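Local structure of AxyAgu115A (Amphibacillus xylanus NBRC 15112, 6NPS) at residues T718-G730 with L738-G750. The protein probably acts as a family GH115 alpha-glucuronidase, a glycoside hydrolase that releases glucuronic acid from arabinoglucuronoxylan. The protein carries 3 engineered substitutions. Numbering follows the deposited sequence.
Sequences TDQDWLSCSAANG and LSETIHVFVDRDG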
ATOM      1  N   THR A 718      28.143  24.137  -8.094  1.00 36.74           N
ATOM      2  CA  THR A 718      27.757  24.857  -6.891  1.00 42.81           C
ATOM      3  C   THR A 718      27.969  26.349  -7.087  1.00 46.59           C
ATOM      4  O   THR A 718      28.684  26.796  -7.989  1.00 46.65           O
ATOM      5  CB  THR A 718      28.521  24.385  -5.632  1.00 44.03           C
ATOM      6  OG1 THR A 718      29.823  24.968  -5.629  1.00 46.46           O
ATOM      7  CG2 THR A 718      28.646  22.878  -5.574  1.00 42.07           C
ATOM      8  N   ASP A 719      27.321  27.134  -6.239  1.00 42.86           N
ATOM      9  CA  ASP A 719      27.339  28.578  -6.398  1.00 45.57           C
ATOM     10  C   ASP A 719      28.185  29.275  -5.338  1.00 48.23           C
ATOM     11  O   ASP A 719      28.016  30.476  -5.137  1.00 53.22           O
ATOM     12  CB  ASP A 719      25.912  29.119  -6.370  1.00 52.19           C
ATOM     13  CG  ASP A 719      25.290  29.065  -4.973  1.00 59.14           C
ATOM     14  OD1 ASP A 719      25.843  28.399  -4.053  1.00 52.34           O
ATOM     15  OD2 ASP A 719      24.228  29.712  -4.809  1.00 69.05           O
ATOM     16  N   GLN A 720      29.036  28.533  -4.616  1.00 48.82           N
ATOM     17  CA  GLN A 720      29.916  29.062  -3.575  1.00 47.38           C
ATOM     18  C   GLN A 720      31.248  28.325  -3.628  1.00 47.58           C
ATOM     19  O   GLN A 720      31.277  27.099  -3.789  1.00 46.64           O
ATOM     20  CB  GLN A 720      29.311  28.871  -2.163  1.00 52.97           C
ATOM     21  CG  GLN A 720      27.877  29.392  -1.959  1.00 58.70           C
ATOM     22  CD  GLN A 720      27.851  30.878  -1.670  1.00 65.67           C
ATOM     23  OE1 GLN A 720      28.739  31.600  -2.096  1.00 62.59           O
ATOM     24  NE2 GLN A 720      26.828  31.342  -0.957  1.00 71.61           N
ATOM     25  N   ASP A 721      32.351  29.058  -3.399  1.00 50.96           N
ATOM     26  CA  ASP A 721      33.679  28.454  -3.412  1.00 50.83           C
ATOM     27  C   ASP A 721      33.902  27.489  -2.255  1.00 47.41           C
ATOM     28  O   ASP A 721      34.635  26.507  -2.417  1.00 48.51           O
ATOM     29  CB  ASP A 721      34.740  29.554  -3.405  1.00 65.46           C
ATOM     30  CG  ASP A 721      34.580  30.509  -4.579  1.00 79.61           C
ATOM     31  OD1 ASP A 721      34.557  31.742  -4.366  1.00 85.78           O
ATOM     32  OD2 ASP A 721      34.438  30.014  -5.721  1.00 82.70           O
ATOM     33  N   TRP A 722      33.279  27.718  -1.093  1.00 46.58           N
ATOM     34  CA  TRP A 722      33.419  26.769   0.023  1.00 45.98           C
ATOM     35  C   TRP A 722      32.619  25.465  -0.122  1.00 43.23           C
ATOM     36  O   TRP A 722      32.757  24.576   0.748  1.00 37.63           O
ATOM     37  CB  TRP A 722      33.005  27.429   1.342  1.00 45.80           C
ATOM     38  CG  TRP A 722      31.686  28.119   1.297  1.00 45.96           C
ATOM     39  CD1 TRP A 722      31.460  29.426   0.947  1.00 52.40           C
ATOM     40  CD2 TRP A 722      30.402  27.563   1.617  1.00 44.11           C
ATOM     41  NE1 TRP A 722      30.107  29.706   1.033  1.00 52.33           N
ATOM     42  CE2 TRP A 722      29.447  28.583   1.448  1.00 47.30           C
ATOM     43  CE3 TRP A 722      29.967  26.301   2.048  1.00 42.06           C
ATOM     44  CZ2 TRP A 722      28.072  28.374   1.675  1.00 46.82           C
ATOM     45  CZ3 TRP A 722      28.609  26.103   2.277  1.00 40.87           C
ATOM     46  CH2 TRP A 722      27.683  27.139   2.089  1.00 39.66           C
ATOM     47  N   LEU A 723      31.783  25.320  -1.153  1.00 40.10           N
ATOM     48  CA  LEU A 723      30.864  24.182  -1.273  1.00 40.94           C
ATOM     49  C   LEU A 723      31.208  23.401  -2.534  1.00 41.47           C
ATOM     50  O   LEU A 723      31.258  23.975  -3.628  1.00 45.22           O
ATOM     51  CB  LEU A 723      29.405  24.657  -1.324  1.00 39.94           C
ATOM     52  CG  LEU A 723      28.264  23.639  -1.561  1.00 40.07           C
ATOM     53  CD1 LEU A 723      28.171  22.670  -0.417  1.00 30.99           C
ATOM     54  CD2 LEU A 723      26.919  24.391  -1.739  1.00 36.50           C
ATOM     55  N   SER A 724      31.486  22.114  -2.395  1.00 40.56           N
ATOM     56  CA  SER A 724      31.862  21.357  -3.580  1.00 46.34           C
ATOM     57  C   SER A 724      31.322  19.941  -3.465  1.00 43.38           C
ATOM     58  O   SER A 724      30.859  19.514  -2.401  1.00 44.93           O
ATOM     59  CB  SER A 724      33.383  21.361  -3.770  1.00 54.09           C
ATOM     60  OG  SER A 724      33.970  20.620  -2.722  1.00 53.56           O
ATOM     61  N   CYS A 725      31.389  19.204  -4.578  1.00 43.03           N
ATOM     62  CA  CYS A 725      30.917  17.826  -4.636  1.00 47.47           C
ATOM     63  C   CYS A 725      31.969  16.909  -5.234  1.00 51.32           C
ATOM     64  O   CYS A 725      32.911  17.355  -5.889  1.00 48.59           O
ATOM     65  CB  CYS A 725      29.615  17.683  -5.431  1.00 45.83           C
ATOM     66  SG  CYS A 725      28.331  18.856  -5.069  1.00 49.28           S
ATOM     67  N   SER A 726      31.753  15.601  -5.046  1.00 46.19           N
ATOM     68  CA  SER A 726      32.699  14.606  -5.537  1.00 46.87           C
ATOM     69  C   SER A 726      32.698  14.477  -7.055  1.00 50.19           C
ATOM     70  O   SER A 726      33.594  13.823  -7.597  1.00 54.61           O
ATOM     71  CB  SER A 726      32.432  13.231  -4.888  1.00 44.20           C
ATOM     72  OG  SER A 726      31.054  12.833  -4.887  1.00 44.21           O
ATOM     73  N   ALA A 727      31.760  15.111  -7.759  1.00 44.80           N
ATOM     74  CA  ALA A 727      31.654  14.920  -9.193  1.00 41.66           C
ATOM     75  C   ALA A 727      31.148  16.210  -9.800  1.00 46.81           C
ATOM     76  O   ALA A 727      30.465  16.992  -9.136  1.00 53.04           O
ATOM     77  CB  ALA A 727      30.717  13.749  -9.548  1.00 44.47           C
ATOM     78  N   ALA A 728      31.509  16.438 -11.065  1.00 47.39           N
ATOM     79  CA  ALA A 728      30.943  17.514 -11.868  1.00 50.66           C
ATOM     80  C   ALA A 728      30.080  17.003 -13.009  1.00 53.91           C
ATOM     81  O   ALA A 728      29.102  17.655 -13.364  1.00 53.85           O
ATOM     82  CB  ALA A 728      32.056  18.395 -12.464  1.00 50.11           C
ATOM     83  N   ASN A 729      30.429  15.863 -13.593  1.00 49.92           N
ATOM     84  CA  ASN A 729      29.715  15.330 -14.741  1.00 56.40           C
ATOM     85  C   ASN A 729      29.694  13.817 -14.628  1.00 55.70           C
ATOM     86  O   ASN A 729      30.594  13.209 -14.037  1.00 58.24           O
ATOM     87  CB  ASN A 729      30.358  15.738 -16.080  1.00 60.90           C
ATOM     88  CG  ASN A 729      30.373  17.237 -16.291  1.00 71.17           C
ATOM     89  OD1 ASN A 729      29.316  17.869 -16.424  1.00 74.71           O
ATOM     90  ND2 ASN A 729      31.574  17.823 -16.349  1.00 71.34           N
ATOM     91  N   GLY A 730      28.658  13.216 -15.198  1.00 48.17           N
ATOM     92  CA  GLY A 730      28.563  11.769 -15.198  1.00 45.55           C
ATOM     93  C   GLY A 730      27.444  11.327 -16.113  1.00 43.46           C
ATOM     94  O   GLY A 730      26.687  12.135 -16.654  1.00 43.06           O
ATOM     95  N   LEU A 738      23.325   2.166 -12.499  1.00 44.86           N
ATOM     96  CA  LEU A 738      21.952   2.519 -12.168  1.00 47.71           C
ATOM     97  C   LEU A 738      21.841   3.735 -11.259  1.00 49.46           C
ATOM     98  O   LEU A 738      20.814   4.422 -11.281  1.00 48.74           O
ATOM     99  CB  LEU A 738      21.255   1.344 -11.471  1.00 45.01           C
ATOM    100  CG  LEU A 738      21.338  -0.037 -12.122  1.00 46.53           C
ATOM    101  CD1 LEU A 738      20.305  -1.038 -11.486  1.00 41.28           C
ATOM    102  CD2 LEU A 738      21.083   0.137 -13.592  1.00 46.51           C
ATOM    103  N   SER A 739      22.850   3.992 -10.425  1.00 41.28           N
ATOM    104  CA  SER A 739      22.798   5.131  -9.527  1.00 40.15           C
ATOM    105  C   SER A 739      24.216   5.594  -9.251  1.00 41.12           C
ATOM    106  O   SER A 739      25.183   4.888  -9.534  1.00 38.64           O
ATOM    107  CB  SER A 739      22.054   4.805  -8.210  1.00 46.32           C
ATOM    108  OG  SER A 739      22.643   3.744  -7.496  1.00 51.94           O
ATOM    109  N   GLU A 740      24.322   6.811  -8.728  1.00 38.13           N
ATOM    110  CA  GLU A 740      25.596   7.382  -8.309  1.00 40.24           C
ATOM    111  C   GLU A 740      25.374   8.177  -7.026  1.00 39.93           C
ATOM    112  O   GLU A 740      24.403   8.933  -6.917  1.00 38.61           O
ATOM    113  CB  GLU A 740      26.161   8.267  -9.420  1.00 45.17           C
ATOM    114  CG  GLU A 740      27.443   9.011  -9.054  1.00 65.94           C
ATOM    115  CD  GLU A 740      28.690   8.142  -9.148  1.00 80.56           C
ATOM    116  OE1 GLU A 740      28.552   6.943  -9.456  1.00 85.40           O
ATOM    117  OE2 GLU A 740      29.807   8.661  -8.914  1.00 86.71           O
ATOM    118  N   THR A 741      26.239   7.988  -6.036  1.00 37.32           N
ATOM    119  CA  THR A 741      26.175   8.760  -4.802  1.00 38.01           C
ATOM    120  C   THR A 741      27.159   9.922  -4.878  1.00 39.99           C
ATOM    121  O   THR A 741      28.345   9.712  -5.150  1.00 41.37           O
ATOM    122  CB  THR A 741      26.483   7.866  -3.607  1.00 42.53           C
ATOM    123  OG1 THR A 741      25.446   6.888  -3.468  1.00 49.82           O
ATOM    124  CG2 THR A 741      26.601   8.698  -2.324  1.00 43.44           C
ATOM    125  N   ILE A 742      26.673  11.144  -4.686  1.00 38.46           N
ATOM    126  CA  ILE A 742      27.516  12.332  -4.772  1.00 37.77           C
ATOM    127  C   ILE A 742      27.798  12.786  -3.350  1.00 37.30           C
ATOM    128  O   ILE A 742      26.862  12.998  -2.563  1.00 38.18           O
ATOM    129  CB  ILE A 742      26.845  13.455  -5.591  1.00 36.61           C
ATOM    130  CG1 ILE A 742      26.289  12.929  -6.941  1.00 36.22           C
ATOM    131  CG2 ILE A 742      27.813  14.681  -5.755  1.00 33.96           C
ATOM    132  CD1 ILE A 742      27.307  12.335  -7.894  1.00 38.96           C
ATOM    133  N   HIS A 743      29.080  12.906  -3.000  1.00 38.47           N
ATOM    134  CA  HIS A 743      29.445  13.437  -1.696  1.00 41.03           C
ATOM    135  C   HIS A 743      29.576  14.946  -1.753  1.00 37.35           C
ATOM    136  O   HIS A 743      30.111  15.511  -2.715  1.00 39.63           O
ATOM    137  CB  HIS A 743      30.737  12.785  -1.202  1.00 42.96           C
ATOM    138  CG  HIS A 743      30.663  11.299  -1.274  1.00 49.92           C
ATOM    139  ND1 HIS A 743      30.018  10.544  -0.319  1.00 51.32           N
ATOM    140  CD2 HIS A 743      31.048  10.437  -2.243  1.00 51.86           C
ATOM    141  CE1 HIS A 743      30.050   9.275  -0.675  1.00 51.34           C
ATOM    142  NE2 HIS A 743      30.682   9.182  -1.832  1.00 52.15           N
ATOM    143  N   VAL A 744      29.102  15.598  -0.699  1.00 35.52           N
ATOM    144  CA  VAL A 744      29.112  17.051  -0.597  1.00 34.35           C
ATOM    145  C   VAL A 744      30.132  17.448   0.468  1.00 38.96           C
ATOM    146  O   VAL A 744      30.170  16.842   1.542  1.00 42.53           O
ATOM    147  CB  VAL A 744      27.720  17.595  -0.232  1.00 33.58           C
ATOM    148  CG1 VAL A 744      27.746  19.109  -0.216  1.00 33.44           C
ATOM    149  CG2 VAL A 744      26.678  17.121  -1.254  1.00 37.44           C
ATOM    150  N   PHE A 745      30.909  18.496   0.193  1.00 40.26           N
ATOM    151  CA  PHE A 745      31.998  18.950   1.071  1.00 45.91           C
ATOM    152  C   PHE A 745      31.825  20.429   1.372  1.00 44.31           C
ATOM    153  O   PHE A 745      31.625  21.234   0.452  1.00 41.07           O
ATOM    154  CB  PHE A 745      33.387  18.731   0.449  1.00 46.13           C
ATOM    155  CG  PHE A 745      33.591  17.348  -0.075  1.00 52.21           C
ATOM    156  CD1 PHE A 745      33.643  16.269   0.796  1.00 51.81           C
ATOM    157  CD2 PHE A 745      33.700  17.113  -1.444  1.00 53.73           C
ATOM    158  CE1 PHE A 745      33.815  14.980   0.322  1.00 47.12           C
ATOM    159  CE2 PHE A 745      33.877  15.813  -1.923  1.00 49.74           C
ATOM    160  CZ  PHE A 745      33.923  14.751  -1.035  1.00 42.31           C
ATOM    161  N   VAL A 746      31.931  20.785   2.653  1.00 41.11           N
ATOM    162  CA  VAL A 746      31.902  22.177   3.090  1.00 38.46           C
ATOM    163  C   VAL A 746      33.266  22.532   3.673  1.00 40.71           C
ATOM    164  O   VAL A 746      33.735  21.883   4.615  1.00 41.94           O
ATOM    165  CB  VAL A 746      30.786  22.408   4.121  1.00 37.67           C
ATOM    166  CG1 VAL A 746      30.929  23.778   4.767  1.00 36.98           C
ATOM    167  CG2 VAL A 746      29.423  22.298   3.435  1.00 32.55           C
ATOM    168  N   ASP A 747      33.894  23.566   3.130  1.00 38.34           N
ATOM    169  CA  ASP A 747      35.137  24.063   3.709  1.00 40.59           C
ATOM    170  C   ASP A 747      34.785  25.014   4.839  1.00 41.23           C
ATOM    171  O   ASP A 747      34.413  26.160   4.604  1.00 45.49           O
ATOM    172  CB  ASP A 747      35.985  24.755   2.655  1.00 41.02           C
ATOM    173  CG  ASP A 747      37.354  25.160   3.195  1.00 59.80           C
ATOM    174  OD1 ASP A 747      37.699  24.761   4.341  1.00 58.96           O
ATOM    175  OD2 ASP A 747      38.080  25.860   2.456  1.00 65.81           O
ATOM    176  N   ARG A 748      34.913  24.541   6.076  1.00 41.01           N
ATOM    177  CA  ARG A 748      34.570  25.325   7.255  1.00 42.27           C
ATOM    178  C   ARG A 748      35.644  26.333   7.631  1.00 47.43           C
ATOM    179  O   ARG A 748      35.397  27.184   8.492  1.00 47.85           O
ATOM    180  CB  ARG A 748      34.280  24.372   8.429  1.00 34.94           C
ATOM    181  CG  ARG A 748      33.048  23.493   8.145  1.00 37.01           C
ATOM    182  CD  ARG A 748      32.651  22.686   9.385  1.00 36.96           C
ATOM    183  NE  ARG A 748      31.384  21.965   9.235  1.00 34.76           N
ATOM    184  CZ  ARG A 748      30.187  22.448   9.549  1.00 36.40           C
ATOM    185  NH1 ARG A 748      30.062  23.692   9.999  1.00 37.22           N
ATOM    186  NH2 ARG A 748      29.102  21.688   9.388  1.00 34.15           N
ATOM    187  N   ASP A 749      36.803  26.289   6.984  1.00 50.62           N
ATOM    188  CA  ASP A 749      37.912  27.181   7.327  1.00 48.25           C
ATOM    189  C   ASP A 749      37.567  28.620   6.949  1.00 48.44           C
ATOM    190  O   ASP A 749      37.565  28.978   5.766  1.00 53.68           O
ATOM    191  CB  ASP A 749      39.182  26.708   6.624  1.00 55.59           C
ATOM    192  CG  ASP A 749      40.463  27.447   7.113  1.00 73.33           C
ATOM    193  OD1 ASP A 749      40.534  27.883   8.287  1.00 75.75           O
ATOM    194  OD2 ASP A 749      41.404  27.595   6.296  1.00 78.64           O
ATOM    195  N   GLY A 750      37.324  29.477   7.948  1.00 44.52           N
ATOM    196  CA  GLY A 750      37.012  30.876   7.657  1.00 47.70           C
ATOM    197  C   GLY A 750      35.559  31.124   7.279  1.00 45.59           C
ATOM    198  O   GLY A 750      35.210  32.244   6.899  1.00 46.24           O
TER
HETATM  199  O   HOH W   1      34.165  22.457  -0.290  1.00 44.80           O
HETATM  200  O   HOH W   2      30.818  10.641  -6.414  1.00 51.82           O
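The Trp722 indole meets Val746 obliquely, its CE3 lying 3.8 Å from Val746 CG1, while Gln720 CB and Leu723 CB rest on one of its faces toward the rim. CG of Trp722 stands between its backbone N and carbonyl carbon (chi1 50°), which sets the indole beside Val746, both side chains pointing the same way. Phe745 has Ser724 OG at its ring edge, in plane; its CE2 reaches obliquely toward Ser726 N. The sheet face that carries Ser724 and Phe745 is largely exposed, and small serines suit it by letting the phenylalanine lie along the neighbouring strand.

Leu723 and Val746, then Cys725 and Val744, are non-hydrogen-bonded antiparallel pairs; between them Ser724 and Phe745 form a hydrogen-bonded pair. Asp747 N donates almost straight to Trp722 O (2.8 Å, 172°), and a water bridges Trp722 O, Phe745 O and Ser724 OG. Past the short strand, Ser726 acts as a backbone substitute: its OG accepts from His743 N at 2.7 Å, while its own N donates to His743 O in a more bent bond (138°). A second water links this hydroxyl to Thr741 O.

Branched aliphatic residues fill the opposite face, where Leu723, Ile742, Val744 and Val746 are buried. Leu723 CD1 reaches Val744 CG1 at 3.6 Å, and Cys725 CB, slim enough for close approach, meets Ile742 CG2 at 3.5 Å. Because Val746 touches both Trp722 and Leu723 CD1, an alanine here would probably open a gap beside the indole, at CE3 and CZ3, and leave it less firmly seated.

Strand 723-725 is outermost in its five-stranded antiparallel sheet, with 739-746 bonded on its other side to strand 700-706. The Leu723, Val744 and Val746 face packs against Ile759, Val772 and Val774 of strands 754-763 and 766-775, as in a beta sandwich.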